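Local coordinates for protein chorismate synthase (Campylobacter jejuni, PDB 1SQ1) that probably catalyses, with reduced FMN as cofactor, the elimination of phosphate from 5-enolpyruvylshikimate-3-phosphate that yields chorismate, the branch-point precursor of the aromatic amino acids, at residues 214-219 and 280-286; 257-261 and 271-275; 176-180 and 326-330; 205-211 and 286-292. All coordinates share one frame; numbering follows the deposited sequence.

Contact 1: 214-219 and 280-286; sequences MLIGLG and ISNGENL
Ser-281 bonds to the loop 214-219, which follows strand 205-212, through backbone and side chain alike. Its carbonyl O receives the amide of Gly-217 in an almost straight bond (N to O 3.0 Å, 174° at the hydrogen), and its own amide N gives a bond to Leu-218 O at 3.1 Å. The hydroxyl works in both senses: OG accepts from Leu-218 N at 3.0 Å, though well bent, and donates to Leu-215 O at 3.2 Å, approaching from above that carbonyl plane. With chi1 at 59°, OG stands between the backbone N and carbonyl carbon of its own residue, turned into the bend of the facing loop. Farther out, Ile-216 CG1 lies 3.4 Å from Asn-282 O, and Asn-282 OD1 accepts from Glu-284 N in an Asx turn. Selenomethionine Met-214, bent at chi2 and chi3, crosses Leu-286 at about a right angle, with SE 3.8 Å from CD2. Helix 325-346 adds Leu-340 to this pair, and Tyr-359 of the second subunit packs on Leu-215 and Leu-218. The loop is thus matched to strand 280-281 and the turn before strand 286-292 through backbone groups and one serine hydroxyl, with an apolar patch at one end.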
loop_
_atom_site.group_PDB
_atom_site.type_symbol
_atom_site.label_atom_id
_atom_site.label_comp_id
_atom_site.label_asym_id
_atom_site.label_seq_id
_atom_site.Cartn_x
_atom_site.Cartn_y
_atom_site.Cartn_z
HETATM N N MSE A 214 16.899 -21.001 8.062
HETATM C CA MSE A 214 16.733 -19.682 7.482
HETATM C C MSE A 214 17.469 -19.494 6.162
HETATM O O MSE A 214 18.640 -19.857 6.043
HETATM C CB MSE A 214 17.191 -18.616 8.481
HETATM C CG MSE A 214 16.128 -18.222 9.496
HETATM SE SE MSE A 214 14.612 -17.403 8.621
HETATM C CE MSE A 214 15.534 -15.870 7.881
ATOM N N LEU A 215 16.776 -18.932 5.171
ATOM C CA LEU A 215 17.387 -18.665 3.872
ATOM C C LEU A 215 18.171 -17.373 4.044
ATOM O O LEU A 215 18.181 -16.815 5.133
ATOM C CB LEU A 215 16.313 -18.495 2.787
ATOM C CG LEU A 215 15.324 -19.657 2.675
ATOM C CD1 LEU A 215 14.289 -19.374 1.604
ATOM C CD2 LEU A 215 16.080 -20.928 2.374
ATOM N N ILE A 216 18.831 -16.898 2.993
ATOM C CA ILE A 216 19.593 -15.655 3.081
ATOM C C ILE A 216 18.948 -14.588 2.215
ATOM O O ILE A 216 18.404 -14.888 1.167
ATOM C CB ILE A 216 21.059 -15.852 2.624
ATOM C CG1 ILE A 216 21.855 -16.558 3.722
ATOM C CG2 ILE A 216 21.710 -14.511 2.303
ATOM C CD1 ILE A 216 23.279 -16.855 3.337
ATOM N N GLY A 217 18.979 -13.342 2.666
ATOM C CA GLY A 217 18.388 -12.284 1.872
ATOM C C GLY A 217 16.917 -11.995 2.110
ATOM O O GLY A 217 16.355 -11.143 1.434
ATOM N N LEU A 218 16.281 -12.697 3.040
ATOM C CA LEU A 218 14.883 -12.423 3.332
ATOM C C LEU A 218 14.767 -11.067 4.033
ATOM O O LEU A 218 15.309 -10.868 5.117
ATOM C CB LEU A 218 14.301 -13.517 4.214
ATOM C CG LEU A 218 14.070 -14.825 3.470
ATOM C CD1 LEU A 218 13.495 -15.866 4.412
ATOM C CD2 LEU A 218 13.115 -14.578 2.313
ATOM N N GLY A 219 14.059 -10.133 3.410
ATOM C CA GLY A 219 13.907 -8.815 3.989
ATOM C C GLY A 219 14.184 -7.725 2.980
ATOM O O GLY A 219 15.208 -7.742 2.300
ATOM N N ILE A 280 18.410 -7.700 6.663
ATOM C CA ILE A 280 18.169 -8.869 5.834
ATOM C C ILE A 280 18.756 -10.053 6.591
ATOM O O ILE A 280 19.755 -9.892 7.311
ATOM C CB ILE A 280 18.804 -8.695 4.414
ATOM C CG1 ILE A 280 20.322 -8.784 4.475
ATOM C CG2 ILE A 280 18.439 -7.324 3.851
ATOM C CD1 ILE A 280 20.860 -10.187 4.244
ATOM N N SER A 281 18.117 -11.218 6.459
ATOM C CA SER A 281 18.557 -12.444 7.142
ATOM C C SER A 281 19.882 -12.911 6.565
ATOM O O SER A 281 20.092 -12.813 5.357
ATOM C CB SER A 281 17.510 -13.549 6.987
ATOM O OG SER A 281 17.272 -13.838 5.628
ATOM N N ASN A 282 20.766 -13.423 7.422
ATOM C CA ASN A 282 22.089 -13.879 6.995
ATOM C C ASN A 282 22.249 -15.401 6.934
ATOM O O ASN A 282 23.343 -15.903 6.679
ATOM C CB ASN A 282 23.153 -13.318 7.934
ATOM C CG ASN A 282 23.099 -13.949 9.312
ATOM O OD1 ASN A 282 22.252 -14.807 9.586
ATOM N ND2 ASN A 282 24.010 -13.533 10.188
ATOM N N GLY A 283 21.169 -16.135 7.179
ATOM C CA GLY A 283 21.250 -17.583 7.153
ATOM C C GLY A 283 21.157 -18.182 8.545
ATOM O O GLY A 283 20.505 -19.206 8.748
ATOM N N GLU A 284 21.798 -17.549 9.522
ATOM C CA GLU A 284 21.757 -18.063 10.884
ATOM C C GLU A 284 20.338 -18.142 11.430
ATOM O O GLU A 284 19.421 -17.530 10.892
ATOM C CB GLU A 284 22.622 -17.197 11.791
ATOM C CG GLU A 284 24.092 -17.294 11.465
ATOM C CD GLU A 284 24.634 -18.709 11.627
ATOM O OE1 GLU A 284 25.033 -19.327 10.608
ATOM O OE2 GLU A 284 24.651 -19.206 12.777
ATOM N N ASN A 285 20.161 -18.901 12.504
ATOM C CA ASN A 285 18.852 -19.048 13.123
ATOM C C ASN A 285 18.344 -17.687 13.518
ATOM O O ASN A 285 19.110 -16.724 13.558
ATOM C CB ASN A 285 18.952 -19.902 14.372
ATOM C CG ASN A 285 19.388 -21.303 14.072
ATOM O OD1 ASN A 285 18.566 -22.159 13.752
ATOM N ND2 ASN A 285 20.692 -21.551 14.154
ATOM N N LEU A 286 17.059 -17.608 13.834
ATOM C CA LEU A 286 16.463 -16.343 14.227
ATOM C C LEU A 286 16.224 -16.356 15.729
ATOM O O LEU A 286 15.550 -17.248 16.244
ATOM C CB LEU A 286 15.145 -16.135 13.469
ATOM C CG LEU A 286 14.915 -14.887 12.598
ATOM C CD1 LEU A 286 16.174 -14.453 11.843
ATOM C CD2 LEU A 286 13.792 -15.198 11.637
#

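Contact 2: 257-261 and 271-275; sequences SCNND and NHSGG
The imidazole of His-272 lies beside the end of helix 256-259, where the Asn-259 carbonyl O meets the ring at its edge, near the ring plane, 3.1 Å from CD2. Two flat side chains are turned nearly parallel to it: the amide of Asn-259, its plane 18° from that of the ring, and the carboxylate of Asp-261, 23° away. The amide crosses the histidine at a slant, with Asn-259 OD1 3.5 Å from His-272 CB. Asp-261 carries the polar part of the contact. With CG beside its backbone N (chi1 -61°), the carboxylate reaches two successive amides: OD1 takes His-272 N at 2.9 Å on its syn side, out of the carboxylate plane, and OD2 takes Ser-273 N at 2.9 Å through its syn lone pair. Ser-273 OG adds a weak bond to OD2, while Ser-270 OG also bonds OD1. The two amides belong to a type I turn from Asn-271 to Gly-274. His-272 ND1 bonds Glu-247, which limits the rotation of the ring. The turn lies between helix 256-259 and strand 276-277. Gly-274 is joined by a backbone bond to Ile-287 of strand 286-292, and Lys-241 of the third subunit reaches Ser-273 O.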
loop_
_atom_site.group_PDB
_atom_site.type_symbol
_atom_site.label_atom_id
_atom_site.label_comp_id
_atom_site.label_asym_id
_atom_site.label_seq_id
_atom_site.Cartn_x
_atom_site.Cartn_y
_atom_site.Cartn_z
ATOM N N SER A 257 34.125 -5.502 19.555
ATOM C CA SER A 257 34.976 -6.683 19.564
ATOM C C SER A 257 34.331 -7.931 20.164
ATOM O O SER A 257 34.874 -9.027 20.026
ATOM C CB SER A 257 36.267 -6.376 20.318
ATOM O OG SER A 257 35.999 -6.055 21.668
ATOM N N CYS A 258 33.183 -7.772 20.823
ATOM C CA CYS A 258 32.488 -8.905 21.443
ATOM C C CYS A 258 31.148 -9.242 20.766
ATOM O O CYS A 258 30.659 -10.369 20.881
ATOM C CB CYS A 258 32.243 -8.628 22.932
ATOM S SG CYS A 258 33.716 -8.119 23.872
ATOM N N ASN A 259 30.568 -8.269 20.062
ATOM C CA ASN A 259 29.287 -8.466 19.383
ATOM C C ASN A 259 29.474 -8.927 17.942
ATOM O O ASN A 259 28.644 -9.653 17.396
ATOM C CB ASN A 259 28.480 -7.167 19.389
ATOM C CG ASN A 259 26.992 -7.416 19.412
ATOM O OD1 ASN A 259 26.495 -8.132 20.274
ATOM N ND2 ASN A 259 26.275 -6.827 18.473
ATOM N N ASN A 260 30.572 -8.487 17.338
ATOM C CA ASN A 260 30.911 -8.821 15.960
ATOM C C ASN A 260 30.813 -10.311 15.662
ATOM O O ASN A 260 31.376 -11.135 16.375
ATOM C CB ASN A 260 32.329 -8.312 15.650
ATOM C CG ASN A 260 32.977 -9.030 14.471
ATOM O OD1 ASN A 260 32.388 -9.148 13.395
ATOM N ND2 ASN A 260 34.207 -9.504 14.670
ATOM N N ASP A 261 30.081 -10.649 14.606
ATOM C CA ASP A 261 29.932 -12.040 14.188
ATOM C C ASP A 261 30.715 -12.217 12.889
ATOM O O ASP A 261 30.285 -11.742 11.841
ATOM C CB ASP A 261 28.457 -12.377 13.938
ATOM C CG ASP A 261 27.600 -12.218 15.176
ATOM O OD1 ASP A 261 27.991 -12.739 16.239
ATOM O OD2 ASP A 261 26.529 -11.584 15.087
ATOM N N ASN A 271 26.497 -15.826 16.822
ATOM C CA ASN A 271 25.193 -15.378 16.319
ATOM C C ASN A 271 24.595 -14.263 17.170
ATOM O O ASN A 271 23.407 -14.286 17.495
ATOM C CB ASN A 271 24.202 -16.552 16.251
ATOM C CG ASN A 271 22.942 -16.208 15.477
ATOM O OD1 ASN A 271 22.978 -15.409 14.544
ATOM N ND2 ASN A 271 21.829 -16.829 15.844
ATOM N N HIS A 272 25.414 -13.281 17.523
ATOM C CA HIS A 272 24.947 -12.177 18.343
ATOM C C HIS A 272 23.863 -11.380 17.655
ATOM O O HIS A 272 22.951 -10.863 18.301
ATOM C CB HIS A 272 26.108 -11.258 18.678
ATOM C CG HIS A 272 27.136 -11.895 19.556
ATOM N ND1 HIS A 272 26.822 -12.465 20.769
ATOM C CD2 HIS A 272 28.473 -12.047 19.399
ATOM C CE1 HIS A 272 27.920 -12.942 21.325
ATOM N NE2 HIS A 272 28.937 -12.701 20.516
ATOM N N SER A 273 23.976 -11.294 16.337
ATOM C CA SER A 273 23.033 -10.561 15.507
ATOM C C SER A 273 21.605 -11.099 15.560
ATOM O O SER A 273 20.663 -10.399 15.209
ATOM C CB SER A 273 23.517 -10.579 14.060
ATOM O OG SER A 273 23.544 -11.912 13.573
ATOM N N GLY A 274 21.435 -12.340 15.989
ATOM C CA GLY A 274 20.093 -12.895 16.042
ATOM C C GLY A 274 19.607 -13.440 14.708
ATOM O O GLY A 274 18.483 -13.937 14.610
ATOM N N GLY A 275 20.450 -13.350 13.677
ATOM C CA GLY A 275 20.093 -13.862 12.363
ATOM C C GLY A 275 19.695 -12.814 11.340
ATOM O O GLY A 275 19.148 -13.133 10.276
#

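Contact 3: 176-180 and 326-330; sequences SEIFC and VRGSV
Phe-179 overlaps one side of helix 325-346 with the CD1-CE1-CZ part of its ring, which meets Val-326, Ser-329 and Val-330 at a slant. CG1 of Val-326 is 3.7 Å from CD1, Ser-329 OG comes to 3.4 Å of the same ring carbon, and CG2 of Val-330 sits 3.6 Å from CE1. Val-326 holds CG1 anti to its backbone N (chi1 167°), and that branch goes to the ring while CG2 turns to Ile-178, whose CB it meets at 4.1 Å. The hydroxyl of Ser-329 is satisfied within the helix, donating to Val-326 O at 2.8 Å in the carbonyl plane. That carbonyl also receives Ser-329 N, so it serves two donors and OG is held against the phenyl ring. The segment 176-180 follows helix 170-175 and is shaped by an ST turn: Ser-176 OG accepts from Ile-178 N at 3.0 Å, and more weakly from Cys-180 N. Phe-179 itself adopts a left-handed backbone conformation (phi 64°, psi 29°), and its side chain leaves toward helix 325-346. Ile-178 and Cys-180 touch Phe-189 of helix 186-198, and Glu-177 forms a salt bridge with Lys-190 there. Val-330 lies close to Arg-46, predicted to bind NADP(+).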
loop_
_atom_site.group_PDB
_atom_site.type_symbol
_atom_site.label_atom_id
_atom_site.label_comp_id
_atom_site.label_asym_id
_atom_site.label_seq_id
_atom_site.Cartn_x
_atom_site.Cartn_y
_atom_site.Cartn_z
ATOM N N SER A 176 4.970 -29.572 27.095
ATOM C CA SER A 176 4.557 -28.766 28.244
ATOM C C SER A 176 3.206 -28.084 28.059
ATOM O O SER A 176 2.873 -27.610 26.970
ATOM C CB SER A 176 5.589 -27.683 28.546
ATOM O OG SER A 176 5.101 -26.813 29.559
ATOM N N GLU A 177 2.442 -28.015 29.143
ATOM C CA GLU A 177 1.133 -27.385 29.113
ATOM C C GLU A 177 1.294 -25.883 29.003
ATOM O O GLU A 177 0.339 -25.176 28.695
ATOM C CB GLU A 177 0.346 -27.708 30.384
ATOM C CG GLU A 177 0.480 -29.144 30.855
ATOM C CD GLU A 177 1.564 -29.315 31.915
ATOM O OE1 GLU A 177 2.712 -28.857 31.687
ATOM O OE2 GLU A 177 1.266 -29.914 32.978
ATOM N N ILE A 178 2.500 -25.392 29.268
ATOM C CA ILE A 178 2.744 -23.955 29.192
ATOM C C ILE A 178 3.886 -23.582 28.243
ATOM O O ILE A 178 4.337 -22.435 28.213
ATOM C CB ILE A 178 2.998 -23.346 30.606
ATOM C CG1 ILE A 178 4.124 -24.091 31.317
ATOM C CG2 ILE A 178 1.733 -23.423 31.429
ATOM C CD1 ILE A 178 4.488 -23.495 32.667
ATOM N N PHE A 179 4.338 -24.557 27.461
ATOM C CA PHE A 179 5.407 -24.343 26.485
ATOM C C PHE A 179 6.742 -23.968 27.121
ATOM O O PHE A 179 7.560 -23.282 26.506
ATOM C CB PHE A 179 4.993 -23.260 25.479
ATOM C CG PHE A 179 3.611 -23.460 24.905
ATOM C CD1 PHE A 179 2.608 -22.512 25.122
ATOM C CD2 PHE A 179 3.296 -24.609 24.179
ATOM C CE1 PHE A 179 1.318 -22.706 24.629
ATOM C CE2 PHE A 179 2.007 -24.810 23.683
ATOM C CZ PHE A 179 1.018 -23.857 23.909
ATOM N N CYS A 180 6.962 -24.430 28.345
ATOM C CA CYS A 180 8.198 -24.160 29.072
ATOM C C CYS A 180 9.422 -24.594 28.259
ATOM O O CYS A 180 9.407 -25.653 27.640
ATOM C CB CYS A 180 8.172 -24.907 30.410
ATOM S SG CYS A 180 9.647 -24.683 31.450
ATOM N N VAL A 326 1.425 -17.096 27.736
ATOM C CA VAL A 326 1.507 -18.486 27.321
ATOM C C VAL A 326 0.806 -18.600 25.980
ATOM O O VAL A 326 1.420 -19.025 25.007
ATOM C CB VAL A 326 0.852 -19.436 28.349
ATOM C CG1 VAL A 326 0.674 -20.820 27.743
ATOM C CG2 VAL A 326 1.728 -19.537 29.584
ATOM N N ARG A 327 -0.469 -18.218 25.926
ATOM C CA ARG A 327 -1.239 -18.254 24.678
ATOM C C ARG A 327 -0.508 -17.349 23.685
ATOM O O ARG A 327 -0.438 -17.640 22.494
ATOM C CB ARG A 327 -2.673 -17.732 24.909
ATOM C CG ARG A 327 -3.595 -17.763 23.684
ATOM C CD ARG A 327 -5.002 -17.141 23.969
ATOM N NE ARG A 327 -5.149 -15.763 23.460
ATOM C CZ ARG A 327 -6.296 -15.067 23.427
ATOM N NH1 ARG A 327 -7.427 -15.605 23.878
ATOM N NH2 ARG A 327 -6.323 -13.828 22.930
ATOM N N GLY A 328 0.064 -16.268 24.196
ATOM C CA GLY A 328 0.771 -15.332 23.345
ATOM C C GLY A 328 1.953 -15.916 22.604
ATOM O O GLY A 328 2.312 -15.436 21.530
ATOM N N SER A 329 2.578 -16.938 23.173
ATOM C CA SER A 329 3.725 -17.548 22.516
ATOM C C SER A 329 3.238 -18.202 21.229
ATOM O O SER A 329 3.930 -18.164 20.209
ATOM C CB SER A 329 4.364 -18.606 23.403
ATOM O OG SER A 329 3.587 -19.791 23.404
ATOM N N VAL A 330 2.043 -18.796 21.274
ATOM C CA VAL A 330 1.474 -19.444 20.089
ATOM C C VAL A 330 1.209 -18.418 18.981
ATOM O O VAL A 330 1.354 -18.716 17.796
ATOM C CB VAL A 330 0.131 -20.172 20.409
ATOM C CG1 VAL A 330 -0.349 -20.930 19.180
ATOM C CG2 VAL A 330 0.297 -21.117 21.581
#

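Contact 4: 205-211 and 286-292; sequences AAVFTKV and LILKTYF
A chi1 of 179° carries the Phe-208 ring away from its own backbone N and toward Ile-287 and Lys-289 of the facing strand. CG2 of Ile-287 meets the ring in its plane, at the edge, 3.6 Å from CE1. On the same face of the sheet, Ala-206 CB meets Tyr-291 CD1 at 3.4 Å. On the other face of the sheet, Val-207 presents CG2 to the ring of Phe-292, 3.6 Å from CE1, the two side chains crossing at a slant. These pairs ride on neighbouring strands, their directions 159° apart, of a five-stranded antiparallel sheet, with 148-156 beside 205-212 and 240-245 beside 286-292. Hydrogen-bonded pairs alternate with non-hydrogen-bonded ones: Ala-205 with Phe-292, Val-207 with Thr-290, Thr-209 with Leu-288 and Val-211 with Leu-286 each exchange two bonds, among them Val-207 N to Thr-290 O at 2.7 Å. Val-211 and Leu-286 lie side by side and point the same way, on the face that packs under helix 325-346 through Ser-329, Ala-332, Val-336 and Leu-340. There Thr-209 OG1 bonds Ser-151 OG. On the opposite face Lys-289 forms a salt bridge with Glu-165, and Tyr-291 OH bonds Glu-244. Phe-292 lies near Ala-239 and Lys-293, both predicted to bind FMN.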
loop_
_atom_site.group_PDB
_atom_site.type_symbol
_atom_site.label_atom_id
_atom_site.label_comp_id
_atom_site.label_asym_id
_atom_site.label_seq_id
_atom_site.Cartn_x
_atom_site.Cartn_y
_atom_site.Cartn_z
ATOM N N ALA A 205 5.109 -12.474 31.204
ATOM C CA ALA A 205 5.876 -13.623 30.708
ATOM C C ALA A 205 6.833 -13.237 29.574
ATOM O O ALA A 205 6.595 -12.266 28.862
ATOM C CB ALA A 205 4.928 -14.720 30.238
ATOM N N ALA A 206 7.916 -13.998 29.422
ATOM C CA ALA A 206 8.909 -13.754 28.376
ATOM C C ALA A 206 8.918 -14.901 27.349
ATOM O O ALA A 206 9.221 -16.051 27.688
ATOM C CB ALA A 206 10.282 -13.598 28.996
ATOM N N VAL A 207 8.584 -14.586 26.099
ATOM C CA VAL A 207 8.544 -15.596 25.052
ATOM C C VAL A 207 9.785 -15.640 24.183
ATOM O O VAL A 207 10.415 -14.610 23.924
ATOM C CB VAL A 207 7.332 -15.399 24.149
ATOM C CG1 VAL A 207 7.445 -16.291 22.935
ATOM C CG2 VAL A 207 6.069 -15.721 24.925
ATOM N N PHE A 208 10.131 -16.850 23.743
ATOM C CA PHE A 208 11.295 -17.071 22.888
ATOM C C PHE A 208 10.900 -17.715 21.560
ATOM O O PHE A 208 10.373 -18.827 21.531
ATOM C CB PHE A 208 12.307 -17.977 23.586
ATOM C CG PHE A 208 13.529 -18.263 22.762
ATOM C CD1 PHE A 208 14.414 -17.244 22.427
ATOM C CD2 PHE A 208 13.796 -19.553 22.313
ATOM C CE1 PHE A 208 15.552 -17.505 21.655
ATOM C CE2 PHE A 208 14.929 -19.821 21.540
ATOM C CZ PHE A 208 15.808 -18.797 21.212
ATOM N N THR A 209 11.153 -17.017 20.460
ATOM C CA THR A 209 10.826 -17.546 19.143
ATOM C C THR A 209 12.098 -17.802 18.364
ATOM O O THR A 209 12.875 -16.888 18.093
ATOM C CB THR A 209 9.980 -16.585 18.318
ATOM O OG1 THR A 209 8.786 -16.239 19.034
ATOM C CG2 THR A 209 9.614 -17.246 17.011
ATOM N N LYS A 210 12.300 -19.061 18.007
ATOM C CA LYS A 210 13.474 -19.465 17.263
ATOM C C LYS A 210 13.064 -19.917 15.875
ATOM O O LYS A 210 12.077 -20.637 15.716
ATOM C CB LYS A 210 14.185 -20.599 18.003
ATOM C CG LYS A 210 15.254 -21.311 17.199
ATOM C CD LYS A 210 16.286 -21.918 18.124
ATOM C CE LYS A 210 16.761 -23.269 17.636
ATOM N NZ LYS A 210 15.687 -24.295 17.800
ATOM N N VAL A 211 13.808 -19.474 14.864
ATOM C CA VAL A 211 13.514 -19.865 13.495
ATOM C C VAL A 211 14.761 -20.502 12.896
ATOM O O VAL A 211 15.827 -19.879 12.856
ATOM C CB VAL A 211 13.092 -18.655 12.643
ATOM C CG1 VAL A 211 12.590 -19.125 11.294
ATOM C CG2 VAL A 211 12.018 -17.860 13.361
ATOM N N LEU A 286 17.059 -17.608 13.834
ATOM C CA LEU A 286 16.463 -16.343 14.227
ATOM C C LEU A 286 16.224 -16.356 15.729
ATOM O O LEU A 286 15.550 -17.248 16.244
ATOM C CB LEU A 286 15.145 -16.135 13.469
ATOM C CG LEU A 286 14.915 -14.887 12.598
ATOM C CD1 LEU A 286 16.174 -14.453 11.843
ATOM C CD2 LEU A 286 13.792 -15.198 11.637
ATOM N N ILE A 287 16.796 -15.379 16.429
ATOM C CA ILE A 287 16.638 -15.271 17.880
ATOM C C ILE A 287 15.765 -14.071 18.211
ATOM O O ILE A 287 16.247 -12.945 18.275
ATOM C CB ILE A 287 17.993 -15.082 18.594
ATOM C CG1 ILE A 287 19.004 -16.116 18.089
ATOM C CG2 ILE A 287 17.813 -15.248 20.096
ATOM C CD1 ILE A 287 18.570 -17.535 18.326
ATOM N N LEU A 288 14.483 -14.328 18.432
ATOM C CA LEU A 288 13.522 -13.273 18.724
ATOM C C LEU A 288 12.918 -13.451 20.099
ATOM O O LEU A 288 12.497 -14.543 20.448
ATOM C CB LEU A 288 12.386 -13.302 17.698
ATOM C CG LEU A 288 12.809 -13.404 16.245
ATOM C CD1 LEU A 288 11.591 -13.320 15.351
ATOM C CD2 LEU A 288 13.798 -12.302 15.945
ATOM N N LYS A 289 12.863 -12.385 20.882
ATOM C CA LYS A 289 12.271 -12.501 22.199
ATOM C C LYS A 289 11.160 -11.481 22.368
ATOM O O LYS A 289 11.368 -10.290 22.132
ATOM C CB LYS A 289 13.332 -12.317 23.282
ATOM C CG LYS A 289 14.569 -13.179 23.122
ATOM C CD LYS A 289 15.420 -13.053 24.356
ATOM C CE LYS A 289 16.821 -13.606 24.161
ATOM N NZ LYS A 289 17.619 -12.754 23.216
ATOM N N THR A 290 9.981 -11.962 22.765
ATOM C CA THR A 290 8.799 -11.122 22.978
ATOM C C THR A 290 8.365 -11.156 24.447
ATOM O O THR A 290 8.010 -12.213 24.980
ATOM C CB THR A 290 7.609 -11.607 22.148
ATOM O OG1 THR A 290 7.986 -11.665 20.776
ATOM C CG2 THR A 290 6.446 -10.660 22.291
ATOM N N TYR A 291 8.362 -9.992 25.086
ATOM C CA TYR A 291 7.975 -9.882 26.483
ATOM C C TYR A 291 6.546 -9.419 26.696
ATOM O O TYR A 291 6.170 -8.311 26.328
ATOM C CB TYR A 291 8.933 -8.937 27.183
ATOM C CG TYR A 291 10.347 -9.420 27.086
ATOM C CD1 TYR A 291 10.835 -10.384 27.961
ATOM C CD2 TYR A 291 11.180 -8.966 26.076
ATOM C CE1 TYR A 291 12.119 -10.885 27.826
ATOM C CE2 TYR A 291 12.465 -9.461 25.932
ATOM C CZ TYR A 291 12.925 -10.420 26.807
ATOM O OH TYR A 291 14.184 -10.927 26.642
ATOM N N PHE A 292 5.760 -10.281 27.316
ATOM C CA PHE A 292 4.374 -9.985 27.592
ATOM C C PHE A 292 4.156 -9.428 28.999
ATOM O O PHE A 292 4.759 -9.890 29.977
ATOM C CB PHE A 292 3.532 -11.244 27.426
ATOM C CG PHE A 292 3.376 -11.695 26.002
ATOM C CD1 PHE A 292 4.444 -12.264 25.312
ATOM C CD2 PHE A 292 2.142 -11.605 25.372
ATOM C CE1 PHE A 292 4.287 -12.728 24.021
ATOM C CE2 PHE A 292 1.974 -12.067 24.078
ATOM C CZ PHE A 292 3.047 -12.635 23.401
#

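Contact 4 is the buried core of the set, a ladder of backbone bonds, whereas contacts 1, 2 and 3 are partly buried. Helix 325-346 supplies one side of contact 3, where apolar side chains do the work, covers a sheet face of contact 4 and reaches the apolar end of contact 1. Contacts 1 and 4 share Leu-286, at which the loop chemistry of contact 1 passes into regular strand pairing. Contacts 1 and 2 are polar, but contact 1 centres on a serine and contact 2 on a carboxylate gripping a turn. Contact 2 touches both contact 1 and contact 4, and like contact 4 it meets the third subunit, while contact 1 meets the second.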